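Local coordinates for sialidase domain-containing protein (Dyadobacter fermentans, PDB 5HX0), which is of unknown function but has the six-bladed beta-propeller fold of BNR-repeat sialidases, so a role in carbohydrate binding or processing is possible but not established, at residues Tyr159-Gly163 / Gly164-Leu168; Ala283-Asp287 / Gln288-Ala292; Arg340-Asn343 / Ala344-Asp348. All coordinates share one frame; numbering follows the deposited sequence. Where two conformers were deposited one is given.

Contact 1 (Tyr159-Gly163 / Gly164-Leu168); sequences YFLAG and GAVFL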
loop_
_atom_site.group_PDB
_atom_site.type_symbol
_atom_site.label_atom_id
_atom_site.label_comp_id
_atom_site.label_asym_id
_atom_site.label_seq_id
_atom_site.Cartn_x
_atom_site.Cartn_y
_atom_site.Cartn_z
ATOM N N TYR A 159 18.063 -3.885 18.096
ATOM C CA TYR A 159 16.961 -3.423 17.256
ATOM C C TYR A 159 15.958 -2.713 18.145
ATOM O O TYR A 159 15.998 -2.825 19.375
ATOM C CB TYR A 159 16.277 -4.569 16.496
ATOM C CG TYR A 159 15.732 -5.653 17.397
ATOM C CD1 TYR A 159 14.465 -5.550 17.956
ATOM C CD2 TYR A 159 16.487 -6.787 17.686
ATOM C CE1 TYR A 159 13.961 -6.548 18.781
ATOM C CE2 TYR A 159 15.992 -7.784 18.516
ATOM C CZ TYR A 159 14.730 -7.658 19.052
ATOM O OH TYR A 159 14.246 -8.642 19.873
ATOM N N PHE A 160 15.039 -1.980 17.532
ATOM C CA PHE A 160 14.073 -1.212 18.308
ATOM C C PHE A 160 12.671 -1.766 18.099
ATOM O O PHE A 160 12.173 -1.816 16.964
ATOM C CB PHE A 160 14.112 0.271 17.977
ATOM C CG PHE A 160 13.251 1.090 18.901
ATOM C CD1 PHE A 160 13.634 1.301 20.219
ATOM C CD2 PHE A 160 12.039 1.594 18.477
ATOM C CE1 PHE A 160 12.832 2.035 21.082
ATOM C CE2 PHE A 160 11.229 2.318 19.339
ATOM C CZ PHE A 160 11.630 2.535 20.640
ATOM N N LEU A 161 12.038 -2.159 19.203
ATOM C CA LEU A 161 10.741 -2.820 19.211
ATOM C C LEU A 161 9.728 -1.910 19.890
ATOM O O LEU A 161 9.971 -1.415 20.993
ATOM C CB LEU A 161 10.828 -4.170 19.938
ATOM C CG LEU A 161 9.591 -5.032 20.187
ATOM C CD1 LEU A 161 9.106 -5.623 18.888
ATOM C CD2 LEU A 161 9.902 -6.157 21.202
ATOM N N ALA A 162 8.608 -1.666 19.224
ATOM C CA ALA A 162 7.560 -0.864 19.838
ATOM C C ALA A 162 6.229 -1.347 19.291
ATOM O O ALA A 162 6.107 -1.564 18.080
ATOM C CB ALA A 162 7.756 0.636 19.559
ATOM N N GLY A 163 5.255 -1.540 20.180
ATOM C CA GLY A 163 3.938 -1.993 19.758
ATOM C C GLY A 163 3.970 -3.307 19.009
ATOM O O GLY A 163 3.085 -3.575 18.183
ATOM N N GLY A 164 4.970 -4.136 19.279
ATOM C CA GLY A 164 5.118 -5.397 18.585
ATOM C C GLY A 164 5.747 -5.293 17.214
ATOM O O GLY A 164 5.867 -6.311 16.534
ATOM N N ALA A 165 6.181 -4.105 16.805
ATOM C CA ALA A 165 6.788 -3.872 15.504
ATOM C C ALA A 165 8.278 -3.571 15.660
ATOM O O ALA A 165 8.719 -3.071 16.696
ATOM C CB ALA A 165 6.092 -2.709 14.787
ATOM N N VAL A 166 9.050 -3.879 14.620
ATOM C CA VAL A 166 10.497 -3.683 14.620
ATOM C C VAL A 166 10.832 -2.544 13.668
ATOM O O VAL A 166 10.437 -2.561 12.495
ATOM C CB VAL A 166 11.245 -4.970 14.238
ATOM C CG1 VAL A 166 12.759 -4.740 14.270
ATOM C CG2 VAL A 166 10.845 -6.100 15.178
ATOM N N PHE A 167 11.583 -1.573 14.172
ATOM C CA PHE A 167 11.835 -0.324 13.462
ATOM C C PHE A 167 12.628 -0.558 12.174
ATOM O O PHE A 167 13.575 -1.353 12.140
ATOM C CB PHE A 167 12.592 0.617 14.407
ATOM C CG PHE A 167 12.623 2.056 13.963
ATOM C CD1 PHE A 167 11.536 2.623 13.350
ATOM C CD2 PHE A 167 13.737 2.846 14.221
ATOM C CE1 PHE A 167 11.568 3.968 12.950
ATOM C CE2 PHE A 167 13.783 4.172 13.830
ATOM C CZ PHE A 167 12.695 4.731 13.191
ATOM N N LEU A 168 12.244 0.136 11.097
ATOM C CA LEU A 168 13.014 0.054 9.850
ATOM C C LEU A 168 13.856 1.288 9.564
ATOM O O LEU A 168 14.677 1.253 8.632
ATOM C CB LEU A 168 12.093 -0.177 8.644
ATOM C CG LEU A 168 11.312 -1.486 8.583
ATOM C CD1 LEU A 168 10.235 -1.391 7.482
ATOM C CD2 LEU A 168 12.284 -2.643 8.321
HETATM O O HOH W 1 15.126 -1.794 14.548
#
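Ala162 and Ala165 close a two-residue beta hairpin with a type I' turn. Gly163 and Gly164 form the tip, both with positive phi, the left-handed backbone of a type I' turn. Ala162 and Ala165 are an antiparallel hydrogen-bonded pair. Ala162 N gives its hydrogen to Ala165 O at 2.9 Å. In return Ala165 N bonds to Ala162 O at 2.8 Å, but from well above the carbonyl plane, not on a lone pair. Two residues further along each strand, Phe167 N donates to Phe160 O at 2.9 Å. The matching bond is replaced by a water, which accepts from Phe160 N and donates to Phe167 O, so the strands begin to part here.

Leu161 and Val166 form the non-hydrogen-bonded pair between. Leu161 CD1 rests on Val166 CG2 at 4.1 Å, and Leu161 CD1 is 3.4 Å from Ala165 O. Tyr159 sets its CG between N and C (chi1 58°), which brings ring atom CD1 obliquely to Val166 CG1 at 4.1 Å. Phe160 and Phe167 meet at their CB atoms, 3.9 Å apart, and their rings then diverge.

Met152 of helix 149-154 packs against Tyr159, Leu161 and Val166. Trp144 of strand 137-145 touches Phe160, Ala162, Ala165 and Phe167, and Val166 bonds through its backbone to Ala145 of that strand.

Contact 2 (Ala283-Asp287 / Gln288-Ala292); sequences AGLGD and QACIA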
loop_
_atom_site.group_PDB
_atom_site.type_symbol
_atom_site.label_atom_id
_atom_site.label_comp_id
_atom_site.label_asym_id
_atom_site.label_seq_id
_atom_site.Cartn_x
_atom_site.Cartn_y
_atom_site.Cartn_z
ATOM N N ALA A 283 12.831 14.505 25.238
ATOM C CA ALA A 283 12.308 13.565 26.224
ATOM C C ALA A 283 13.188 13.668 27.461
ATOM O O ALA A 283 14.408 13.822 27.347
ATOM C CB ALA A 283 12.283 12.114 25.689
ATOM N N GLY A 284 12.570 13.631 28.639
ATOM C CA GLY A 284 13.326 13.774 29.870
ATOM C C GLY A 284 13.576 15.202 30.299
ATOM O O GLY A 284 14.418 15.434 31.171
ATOM N N LEU A 285 12.883 16.172 29.713
ATOM C CA LEU A 285 13.063 17.563 30.095
ATOM C C LEU A 285 11.715 18.255 30.215
ATOM O O LEU A 285 11.577 19.436 29.889
ATOM C CB LEU A 285 13.967 18.305 29.105
ATOM C CG LEU A 285 14.647 19.603 29.561
ATOM C CD1 LEU A 285 15.547 19.346 30.784
ATOM C CD2 LEU A 285 15.472 20.200 28.428
ATOM N N GLY A 286 10.706 17.533 30.695
ATOM C CA GLY A 286 9.413 18.141 30.976
ATOM C C GLY A 286 8.732 18.744 29.772
ATOM O O GLY A 286 8.049 19.768 29.904
ATOM N N ASP A 287 8.939 18.157 28.586
ATOM C CA ASP A 287 8.404 18.651 27.316
ATOM C C ASP A 287 8.926 20.045 26.961
ATOM O O ASP A 287 8.276 20.790 26.210
ATOM C CB ASP A 287 6.868 18.642 27.305
ATOM C CG ASP A 287 6.289 18.724 25.879
ATOM O OD1 ASP A 287 6.975 18.284 24.937
ATOM O OD2 ASP A 287 5.167 19.235 25.692
ATOM N N GLN A 288 10.088 20.421 27.480
ATOM C CA GLN A 288 10.656 21.715 27.138
ATOM C C GLN A 288 11.103 21.722 25.680
ATOM O O GLN A 288 11.864 20.849 25.251
ATOM C CB GLN A 288 11.837 22.024 28.054
ATOM C CG GLN A 288 12.501 23.338 27.774
ATOM C CD GLN A 288 11.715 24.515 28.297
ATOM O OE1 GLN A 288 11.877 25.627 27.814
ATOM N NE2 GLN A 288 10.865 24.279 29.292
ATOM N N ALA A 289 10.634 22.711 24.918
ATOM C CA ALA A 289 11.054 22.852 23.532
ATOM C C ALA A 289 12.420 23.532 23.495
ATOM O O ALA A 289 12.628 24.557 24.154
ATOM C CB ALA A 289 10.016 23.667 22.758
ATOM N N CYS A 290 13.358 22.969 22.743
ATOM C CA CYS A 290 14.726 23.476 22.771
ATOM C C CYS A 290 15.175 23.955 21.394
ATOM O O CYS A 290 14.527 23.712 20.371
ATOM C CB CYS A 290 15.696 22.409 23.300
ATOM S SG CYS A 290 15.422 22.070 25.066
ATOM N N ILE A 291 16.318 24.639 21.381
ATOM C CA ILE A 291 16.866 25.192 20.146
ATOM C C ILE A 291 18.374 24.981 20.161
ATOM O O ILE A 291 19.008 25.019 21.222
ATOM C CB ILE A 291 16.496 26.689 19.997
ATOM C CG1 ILE A 291 16.886 27.233 18.625
ATOM C CG2 ILE A 291 17.127 27.524 21.141
ATOM C CD1 ILE A 291 16.385 28.660 18.345
ATOM N N ALA A 292 18.942 24.712 18.992
ATOM C CA ALA A 292 20.388 24.688 18.826
ATOM C C ALA A 292 20.734 25.467 17.565
ATOM O O ALA A 292 19.983 25.444 16.583
ATOM C CB ALA A 292 20.926 23.246 18.755
#
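Leu285 to Gln288 form a type I' beta turn in the short loop that leads into strand 288-294. Gly286 and Asp287 occupy its two central positions, both with left-handed backbone angles. Gln288 N donates to Leu285 O at 3.0 Å. The donor stands about 50° out of the carbonyl plane, so the bond misses the lone pairs.

Leu285 CG is swung away from its own N (chi1 -160°), and the branch end reaches toward the new strand. Leu285 CG lies 4.0 Å from Gln288 CB, the two side chains passing at a slant. Leu285 CD2 goes on to touch Cys290 SG at 3.8 Å. Gln288 CB is close to the turn carbonyl, 3.2 Å from Leu285 O. The glutamine then bends at chi2 (77°); its OE1 accepts from Gly308 N, a bond the second conformer leaves doubtful. Asp287 points out of the turn: OD1 bonds to His312 ND1 and OD2 to His332 NE2.

Trp304 packs on both Leu285 and Cys290. The loop joins strands 276-283 and 288-294, the two middle strands of one propeller blade. Backbone bonds link Cys290 to Leu280 on one flank and Ala289 to Met307 of the outer strand on the other.

Contact 3 (Arg340-Asn343 / Ala344-Asp348); sequences RILN and AECTD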
loop_
_atom_site.group_PDB
_atom_site.type_symbol
_atom_site.label_atom_id
_atom_site.label_comp_id
_atom_site.label_asym_id
_atom_site.label_seq_id
_atom_site.Cartn_x
_atom_site.Cartn_y
_atom_site.Cartn_z
ATOM N N ARG A 340 4.275 30.843 17.874
ATOM C CA ARG A 340 4.757 32.189 18.147
ATOM C C ARG A 340 5.560 32.668 16.945
ATOM O O ARG A 340 6.098 31.866 16.186
ATOM C CB ARG A 340 5.589 32.246 19.445
ATOM C CG ARG A 340 6.701 31.218 19.570
ATOM C CD ARG A 340 7.299 31.209 21.006
ATOM N NE ARG A 340 6.398 30.610 21.993
ATOM C CZ ARG A 340 6.471 30.822 23.306
ATOM N NH1 ARG A 340 7.408 31.631 23.804
ATOM N NH2 ARG A 340 5.604 30.241 24.127
ATOM N N ILE A 341 5.617 33.982 16.754
ATOM C CA ILE A 341 6.297 34.554 15.602
ATOM C C ILE A 341 7.618 35.136 16.076
ATOM O O ILE A 341 7.632 36.062 16.894
ATOM C CB ILE A 341 5.435 35.624 14.912
ATOM C CG1 ILE A 341 4.153 34.997 14.355
ATOM C CG2 ILE A 341 6.250 36.331 13.819
ATOM C CD1 ILE A 341 3.245 36.018 13.653
ATOM N N LEU A 342 8.718 34.596 15.568
ATOM C CA LEU A 342 10.051 35.016 15.966
ATOM C C LEU A 342 10.576 36.075 15.006
ATOM O O LEU A 342 10.102 36.203 13.873
ATOM C CB LEU A 342 10.992 33.812 15.989
ATOM C CG LEU A 342 10.513 32.576 16.761
ATOM C CD1 LEU A 342 11.615 31.532 16.782
ATOM C CD2 LEU A 342 10.095 32.962 18.186
ATOM N N ASN A 343 11.562 36.847 15.468
ATOM C CA ASN A 343 12.249 37.745 14.547
ATOM C C ASN A 343 13.033 36.920 13.512
ATOM O O ASN A 343 13.146 35.691 13.612
ATOM C CB ASN A 343 13.157 38.726 15.308
ATOM C CG ASN A 343 14.196 38.031 16.198
ATOM O OD1 ASN A 343 14.643 36.922 15.919
ATOM N ND2 ASN A 343 14.591 38.711 17.278
ATOM N N ALA A 344 13.570 37.611 12.499
ATOM C CA ALA A 344 14.177 36.916 11.358
ATOM C C ALA A 344 15.290 35.966 11.790
ATOM O O ALA A 344 15.443 34.877 11.227
ATOM C CB ALA A 344 14.708 37.940 10.356
ATOM N N GLU A 345 16.069 36.344 12.796
ATOM C CA GLU A 345 17.184 35.497 13.207
ATOM C C GLU A 345 16.807 34.494 14.300
ATOM O O GLU A 345 17.673 33.742 14.765
ATOM C CB GLU A 345 18.355 36.385 13.645
ATOM C CG GLU A 345 18.928 37.192 12.469
ATOM C CD GLU A 345 19.469 36.310 11.345
ATOM O OE1 GLU A 345 20.219 35.362 11.654
ATOM O OE2 GLU A 345 19.132 36.554 10.151
ATOM N N CYS A 346 15.532 34.449 14.702
ATOM C CA CYS A 346 15.024 33.433 15.634
ATOM C C CYS A 346 15.726 33.504 16.990
ATOM O O CYS A 346 16.006 32.478 17.610
ATOM C CB CYS A 346 15.139 32.020 15.051
ATOM S SG CYS A 346 14.227 31.759 13.497
ATOM N N THR A 347 15.988 34.724 17.470
ATOM C CA THR A 347 16.657 34.915 18.756
ATOM C C THR A 347 15.700 35.250 19.893
ATOM O O THR A 347 16.073 35.105 21.063
ATOM C CB THR A 347 17.707 36.035 18.662
ATOM O OG1 THR A 347 17.076 37.267 18.273
ATOM C CG2 THR A 347 18.776 35.692 17.642
ATOM N N ASP A 348 14.480 35.684 19.586
ATOM C CA ASP A 348 13.590 36.253 20.587
ATOM C C ASP A 348 12.481 35.288 21.006
ATOM O O ASP A 348 11.373 35.723 21.345
ATOM C CB ASP A 348 13.002 37.567 20.073
ATOM C CG ASP A 348 12.092 37.382 18.872
ATOM O OD1 ASP A 348 12.119 36.306 18.240
ATOM O OD2 ASP A 348 11.359 38.334 18.557
HETATM O O HOH W 2 9.196 38.464 17.194
#
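Asn343 and Asp348 lay their flat end groups on each other, the amide and carboxylate planes only 5° apart. Asn343 ND2 sits 3.2 Å from Asp348 CG. Both side chains have CG between their own N and C (chi1 57° and 66°), which brings the two flat groups together.

Both polar atoms of the Asn343 amide are bonded to Thr347. OD1 accepts from Thr347 N at 3.0 Å, in the carbonyl plane and on a lone pair. ND2 donates to Thr347 OG1 within the amide plane. The donor Thr347 N identifies OD1, and both bonds hold the amide's rotation. Asp348 OD1 takes the backbone hydrogen of Asn343 N at 2.9 Å on the syn side, tilted out of the carboxylate plane. A water bridges Asp348 OD2 and Ile341 O.

The loop leaves strand 336-342 through a type I turn, with Cys346 N bonded to Asn343 O at 2.9 Å. It leads from the third to the fourth strand of a propeller blade, where BNR repeats usually carry their Asp box, although the Ser-x-Asp-x-Gly-x-x-Trp pattern is not kept here.

Leu342 CD1 meets Cys346 CB at 4.0 Å, and Leu342 CB lies 3.5 Å from Asp348 OD1. Phe279 of strand 276-283 touches both Leu342 and Cys346.

The three contacts follow one another along the chain; none nests in or crosses another. Contact 1 comes first and turns the chain from strand 161-162 back along it as the start of strand 165-175. Contact 2 closes the loop between strands 276-283 and 288-294. Contact 3 opens the connection from strand 336-342 to strand 354-358, the third and fourth strands of the blade that follows contact 2's. Contacts 1 and 3 lie on opposite sides of the chain's centre, their centres about 38 Å apart. Contacts 2 and 3 belong to adjacent blades and touch: Ile291 CD1 packs 3.9 Å from Cys346 O. Contact 1 reaches neither of the others directly.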